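Local structure of lytic polysaccharide monooxygenase (Neurospora crassa, 4QI8) at residues A[100-105]-A[126-131]; A[53-58]-A[164-169]. The protein probably cleaves cellulose oxidatively, using an active-site copper ion that has to be reduced before it can attack the glycosidic bonds. All blocks are in the same frame, centred on the assembly; numbering follows the deposited sequence.

Interaction 1: residues A[100-105]-A[126-131]; sequences FKIYHE and KIPSCI
Ile102 reaches out of strand 99-104 and meets the 126-131 loop with both of its branches. Its CG2 methyl packs against the CG-CD side of the Pro128 ring, 3.9 Å from CG and almost as near CD, the two side chains meeting at about a right angle. The longer branch goes the other way along the loop: CD1 ends 3.8 Å from the carbonyl oxygen Lys126 O and, in the conformer given, a looser 4.3 Å from Ile127 CD1. This spread follows from chi1 of 62°, which sets CG1 between the backbone N and the carbonyl carbon and puts CG2 beside the N. Phe100, two residues earlier on the strand, adds a second apolar touch; its CZ lies 4.1 Å from CG2 of Ile131, which approaches the ring obliquely. Phe100, Ile127 and Ile131 form the buried side of the contact, where Leu80 of strand 76-82 lies against both Phe100 and Ile131, and Ile165 of strand 155-166 against Ile127 and Ile131.

The side at Lys126 is looser and wetter. No direct hydrogen bond joins the two segments; instead one water donates to Ile102 O at 2.8 Å and to Lys126 O at 2.7 Å, tying the two carbonyls together. The side chain of Lys126 turns away from Ile102, and its NZ bonds to Gly59 O. Farther along the loop, Cys130 is joined by a disulfide to the C-terminal Cys214.

Ile102 and Tyr103 both pair with Phe78, a classic beta bulge in strand 99-104. The whole arrangement, a loop that crosses from one sheet to the other and is packed by apolar side chains, belongs to the immunoglobulin-like beta-sandwich of AA9 monooxygenases.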
loop_
_atom_site.group_PDB
_atom_site.type_symbol
_atom_site.label_atom_id
_atom_site.label_comp_id
_atom_site.label_asym_id
_atom_site.label_seq_id
_atom_site.Cartn_x
_atom_site.Cartn_y
_atom_site.Cartn_z
ATOM N N PHE A 100 3.904 8.495 -3.465
ATOM C CA PHE A 100 2.720 8.957 -4.181
ATOM C C PHE A 100 1.775 7.789 -4.383
ATOM O O PHE A 100 2.193 6.644 -4.569
ATOM C CB PHE A 100 3.053 9.677 -5.506
ATOM C CG PHE A 100 3.844 8.867 -6.503
ATOM C CD1 PHE A 100 5.219 8.768 -6.406
ATOM C CD2 PHE A 100 3.210 8.244 -7.566
ATOM C CE1 PHE A 100 5.947 8.048 -7.331
ATOM C CE2 PHE A 100 3.935 7.539 -8.506
ATOM C CZ PHE A 100 5.307 7.443 -8.392
ATOM N N LYS A 101 0.488 8.101 -4.300
ATOM C CA LYS A 101 -0.560 7.109 -4.392
ATOM C C LYS A 101 -0.850 6.799 -5.843
ATOM O O LYS A 101 -1.033 7.711 -6.646
ATOM C CB LYS A 101 -1.816 7.642 -3.715
ATOM C CG LYS A 101 -2.978 6.666 -3.687
ATOM C CD LYS A 101 -4.236 7.295 -3.104
ATOM C CE LYS A 101 -4.168 7.431 -1.600
ATOM N NZ LYS A 101 -5.305 8.253 -1.097
ATOM N N ILE A 102 -0.913 5.513 -6.175
ATOM C CA ILE A 102 -1.275 5.094 -7.524
ATOM C C ILE A 102 -2.618 4.367 -7.606
ATOM O O ILE A 102 -3.100 4.109 -8.703
ATOM C CB ILE A 102 -0.169 4.265 -8.221
ATOM C CG1 ILE A 102 0.125 2.967 -7.465
ATOM C CG2 ILE A 102 1.082 5.113 -8.374
ATOM C CD1 ILE A 102 1.031 2.035 -8.240
ATOM N N TYR A 103 -3.233 4.071 -6.468
ATOM C CA TYR A 103 -4.540 3.438 -6.444
ATOM C C TYR A 103 -5.151 3.608 -5.067
ATOM O O TYR A 103 -4.460 3.446 -4.060
ATOM C CB TYR A 103 -4.430 1.934 -6.754
ATOM C CG TYR A 103 -5.736 1.188 -6.551
ATOM C CD1 TYR A 103 -6.055 0.614 -5.329
ATOM C CD2 TYR A 103 -6.661 1.070 -7.583
ATOM C CE1 TYR A 103 -7.254 -0.040 -5.138
ATOM C CE2 TYR A 103 -7.869 0.410 -7.402
ATOM C CZ TYR A 103 -8.158 -0.148 -6.181
ATOM O OH TYR A 103 -9.358 -0.805 -5.992
ATOM N N HIS A 104 -6.448 3.885 -5.021
ATOM C CA HIS A 104 -7.215 3.646 -3.811
ATOM C C HIS A 104 -8.607 3.148 -4.149
ATOM O O HIS A 104 -9.170 3.469 -5.195
ATOM C CB HIS A 104 -7.207 4.841 -2.837
ATOM C CG HIS A 104 -7.880 6.095 -3.314
ATOM N ND1 HIS A 104 -7.615 7.295 -2.703
ATOM C CD2 HIS A 104 -8.818 6.351 -4.261
ATOM C CE1 HIS A 104 -8.344 8.244 -3.258
ATOM N NE2 HIS A 104 -9.079 7.701 -4.212
ATOM N N GLU A 105 -9.140 2.346 -3.241
ATOM C CA GLU A 105 -10.421 1.687 -3.439
ATOM C C GLU A 105 -11.573 2.514 -2.891
ATOM O O GLU A 105 -11.529 2.974 -1.754
ATOM C CB GLU A 105 -10.383 0.341 -2.718
ATOM C CG GLU A 105 -11.646 -0.483 -2.857
ATOM C CD GLU A 105 -11.551 -1.832 -2.160
ATOM O OE1 GLU A 105 -10.429 -2.246 -1.774
ATOM O OE2 GLU A 105 -12.614 -2.481 -2.007
ATOM N N LYS A 126 -1.690 -1.439 -11.346
ATOM C CA LYS A 126 -1.256 -0.824 -12.588
ATOM C C LYS A 126 -0.177 0.222 -12.320
ATOM O O LYS A 126 -0.401 1.213 -11.619
ATOM C CB LYS A 126 -2.432 -0.207 -13.354
ATOM C CG LYS A 126 -2.056 0.366 -14.740
ATOM C CD LYS A 126 -1.273 -0.622 -15.644
ATOM C CE LYS A 126 -2.143 -1.289 -16.707
ATOM N NZ LYS A 126 -1.393 -2.344 -17.469
ATOM N N ILE A 127 1.002 -0.021 -12.873
ATOM C CA ILE A 127 2.132 0.885 -12.729
ATOM C C ILE A 127 2.023 1.979 -13.799
ATOM O O ILE A 127 1.946 1.667 -14.985
ATOM C CB ILE A 127 3.460 0.122 -12.919
ATOM C CG1 ILE A 127 3.569 -1.056 -11.934
ATOM C CG2 ILE A 127 4.652 1.056 -12.776
ATOM C CD1 ILE A 127 3.595 -0.675 -10.446
ATOM N N PRO A 128 2.003 3.260 -13.394
ATOM C CA PRO A 128 1.882 4.338 -14.388
ATOM C C PRO A 128 2.948 4.281 -15.478
ATOM O O PRO A 128 4.103 3.968 -15.206
ATOM C CB PRO A 128 2.057 5.602 -13.549
ATOM C CG PRO A 128 1.572 5.206 -12.196
ATOM C CD PRO A 128 2.018 3.795 -12.019
ATOM N N SER A 129 2.553 4.585 -16.712
ATOM C CA SER A 129 3.465 4.503 -17.849
ATOM C C SER A 129 4.495 5.619 -17.847
ATOM O O SER A 129 5.583 5.476 -18.412
ATOM C CB SER A 129 2.677 4.566 -19.163
ATOM O OG SER A 129 2.021 5.817 -19.320
ATOM N N CYS A 130 4.139 6.738 -17.230
ATOM C CA CYS A 130 4.859 7.980 -17.464
ATOM C C CYS A 130 5.939 8.291 -16.435
ATOM O O CYS A 130 6.701 9.241 -16.616
ATOM C CB CYS A 130 3.871 9.149 -17.546
ATOM S SG CYS A 130 2.868 9.381 -16.039
ATOM N N ILE A 131 6.014 7.510 -15.361
ATOM C CA ILE A 131 6.961 7.820 -14.302
ATOM C C ILE A 131 8.383 7.428 -14.708
ATOM O O ILE A 131 8.591 6.621 -15.614
ATOM C CB ILE A 131 6.556 7.169 -12.956
ATOM C CG1 ILE A 131 6.469 5.647 -13.094
ATOM C CG2 ILE A 131 5.231 7.746 -12.477
ATOM C CD1 ILE A 131 6.248 4.940 -11.777
HETATM O O HOH W 1 -2.589 1.715 -10.071
#

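Interaction 2: residues A[53-58]-A[164-169]; sequences TLSVAA and SITGGG
Strands 54-57 and 164-166 run parallel at an angle of 25°, with Ser55 beside Ser164, Val56 beside Ile165 and Ala57 beside Thr166. This is a parallel edge pairing in the mixed sheet of the AA9 beta-sandwich: strand 54-57 is the outermost strand and borders the end of the long strand 155-166. Four backbone bonds pass back and forth in the staggered parallel pattern. Ser164 N gives to Leu54 O at 2.8 Å, and Ser164 O accepts from Val56 N; Val56 O then takes Thr166 N, and Thr166 O takes Ala58 N. Val56 O also receives a CA-H...O contact from Ile165, whose CA is 3.2 Å away.

On the face that carries them Val56 and Ile165, both buried, lie side by side and point the same way, CG1 against CG1 at 3.8 Å. A chi1 of -64° leaves Ile165 CG2 anti to its own backbone N, and this branch touches Ala58, the two methyls CG2 and CB being 3.8 Å apart. Apolar contact on this face thus runs on past the last bridged pair, from Val56 through the two branches of Ile165 to Ala58.

The face carrying Ser55, Ala57, Ser164 and Thr166 is mostly polar and carries two ordered waters. At the start of the pair Thr53 lays its CG2 3.5 Å from Ser164 N, while its hydroxyl is bonded to Gln162 NE2. Beyond the last bridge, Gly167 turns the chain out of the strand with a positive phi of 63°. In the conformer given, Ser55 OG lies 2.7 Å from each of two waters, one shared with Ser164 OG and the other with Thr166 OG1.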
loop_
_atom_site.group_PDB
_atom_site.type_symbol
_atom_site.label_atom_id
_atom_site.label_comp_id
_atom_site.label_asym_id
_atom_site.label_seq_id
_atom_site.Cartn_x
_atom_site.Cartn_y
_atom_site.Cartn_z
ATOM N N THR A 53 14.825 -7.886 -5.942
ATOM C CA THR A 53 14.099 -6.747 -6.483
ATOM C C THR A 53 13.537 -7.168 -7.834
ATOM O O THR A 53 14.262 -7.716 -8.654
ATOM C CB THR A 53 15.059 -5.544 -6.616
ATOM O OG1 THR A 53 15.517 -5.164 -5.312
ATOM C CG2 THR A 53 14.400 -4.358 -7.294
ATOM N N LEU A 54 12.245 -6.939 -8.048
ATOM C CA LEU A 54 11.526 -7.431 -9.218
ATOM C C LEU A 54 11.512 -6.408 -10.349
ATOM O O LEU A 54 11.056 -5.288 -10.155
ATOM C CB LEU A 54 10.096 -7.766 -8.817
ATOM C CG LEU A 54 9.230 -8.343 -9.936
ATOM C CD1 LEU A 54 9.740 -9.711 -10.381
ATOM C CD2 LEU A 54 7.773 -8.417 -9.500
ATOM N N SER A 55 11.994 -6.804 -11.523
ATOM C CA SER A 55 11.978 -5.932 -12.692
ATOM C C SER A 55 10.592 -5.928 -13.339
ATOM O O SER A 55 10.020 -6.982 -13.612
ATOM C CB SER A 55 13.034 -6.385 -13.701
ATOM O OG SER A 55 13.111 -5.477 -14.784
ATOM N N VAL A 56 10.059 -4.734 -13.581
ATOM C CA VAL A 56 8.736 -4.576 -14.182
ATOM C C VAL A 56 8.740 -3.364 -15.096
ATOM O O VAL A 56 9.343 -2.351 -14.771
ATOM C CB VAL A 56 7.638 -4.385 -13.115
ATOM C CG1 VAL A 56 7.963 -3.222 -12.209
ATOM C CG2 VAL A 56 6.278 -4.170 -13.768
ATOM N N ALA A 57 8.069 -3.463 -16.237
ATOM C CA ALA A 57 7.959 -2.325 -17.142
ATOM C C ALA A 57 6.875 -1.353 -16.683
ATOM O O ALA A 57 5.767 -1.757 -16.323
ATOM C CB ALA A 57 7.672 -2.801 -18.552
ATOM N N ALA A 58 7.203 -0.065 -16.703
ATOM C CA ALA A 58 6.208 0.968 -16.475
ATOM C C ALA A 58 5.067 0.765 -17.463
ATOM O O ALA A 58 5.292 0.395 -18.619
ATOM C CB ALA A 58 6.824 2.340 -16.651
ATOM N N SER A 164 12.319 -2.795 -9.708
ATOM C CA SER A 164 13.106 -2.041 -10.674
ATOM C C SER A 164 12.184 -1.753 -11.853
ATOM O O SER A 164 11.836 -2.661 -12.602
ATOM C CB SER A 164 14.324 -2.839 -11.115
ATOM O OG SER A 164 15.022 -2.153 -12.134
ATOM N N ILE A 165 11.753 -0.498 -11.977
ATOM C CA ILE A 165 10.787 -0.115 -12.998
ATOM C C ILE A 165 11.552 0.373 -14.221
ATOM O O ILE A 165 12.395 1.264 -14.126
ATOM C CB ILE A 165 9.793 0.947 -12.481
ATOM C CG1 ILE A 165 8.959 0.349 -11.337
ATOM C CG2 ILE A 165 8.899 1.436 -13.615
ATOM C CD1 ILE A 165 7.906 1.283 -10.734
ATOM N N THR A 166 11.270 -0.246 -15.361
ATOM C CA THR A 166 11.975 0.044 -16.601
ATOM C C THR A 166 11.060 0.707 -17.620
ATOM O O THR A 166 9.838 0.681 -17.494
ATOM C CB THR A 166 12.509 -1.247 -17.221
ATOM O OG1 THR A 166 11.407 -2.095 -17.563
ATOM C CG2 THR A 166 13.427 -1.978 -16.251
ATOM N N GLY A 167 11.668 1.302 -18.643
ATOM C CA GLY A 167 10.932 1.881 -19.753
ATOM C C GLY A 167 10.024 3.025 -19.358
ATOM O O GLY A 167 8.891 3.119 -19.828
ATOM N N GLY A 168 10.523 3.912 -18.513
ATOM C CA GLY A 168 9.676 4.946 -17.952
ATOM C C GLY A 168 9.405 6.081 -18.914
ATOM O O GLY A 168 9.761 6.031 -20.098
ATOM N N GLY A 169 8.743 7.106 -18.388
ATOM C CA GLY A 169 8.525 8.344 -19.097
ATOM C C GLY A 169 9.276 9.425 -18.364
ATOM O O GLY A 169 10.326 9.163 -17.767
HETATM O O HOH W 2 15.308 -3.997 -14.224
HETATM O O HOH W 3 11.552 -4.765 -16.815
#

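How the interactions relate
Interaction 1 is the more deeply set, about 11 Å from the centre of the chain to its own centre, and is partly buried; interaction 2 lies on the surface at about 18 Å. Both reach the same mixed sheet, but at different strands: 99-104 in the first, the 54-57 edge and its neighbour 155-166 in the second. The chemistry follows: apolar packing and one bridging water join strand and loop, whereas regular backbone bonds hold the strands. They also touch directly. Pro128 O approaches Ala58 CB, and Gly169 N probably bonds to Ile131 O. In sequence, 100-105 and 126-131 both fall between 53-58 and 164-169.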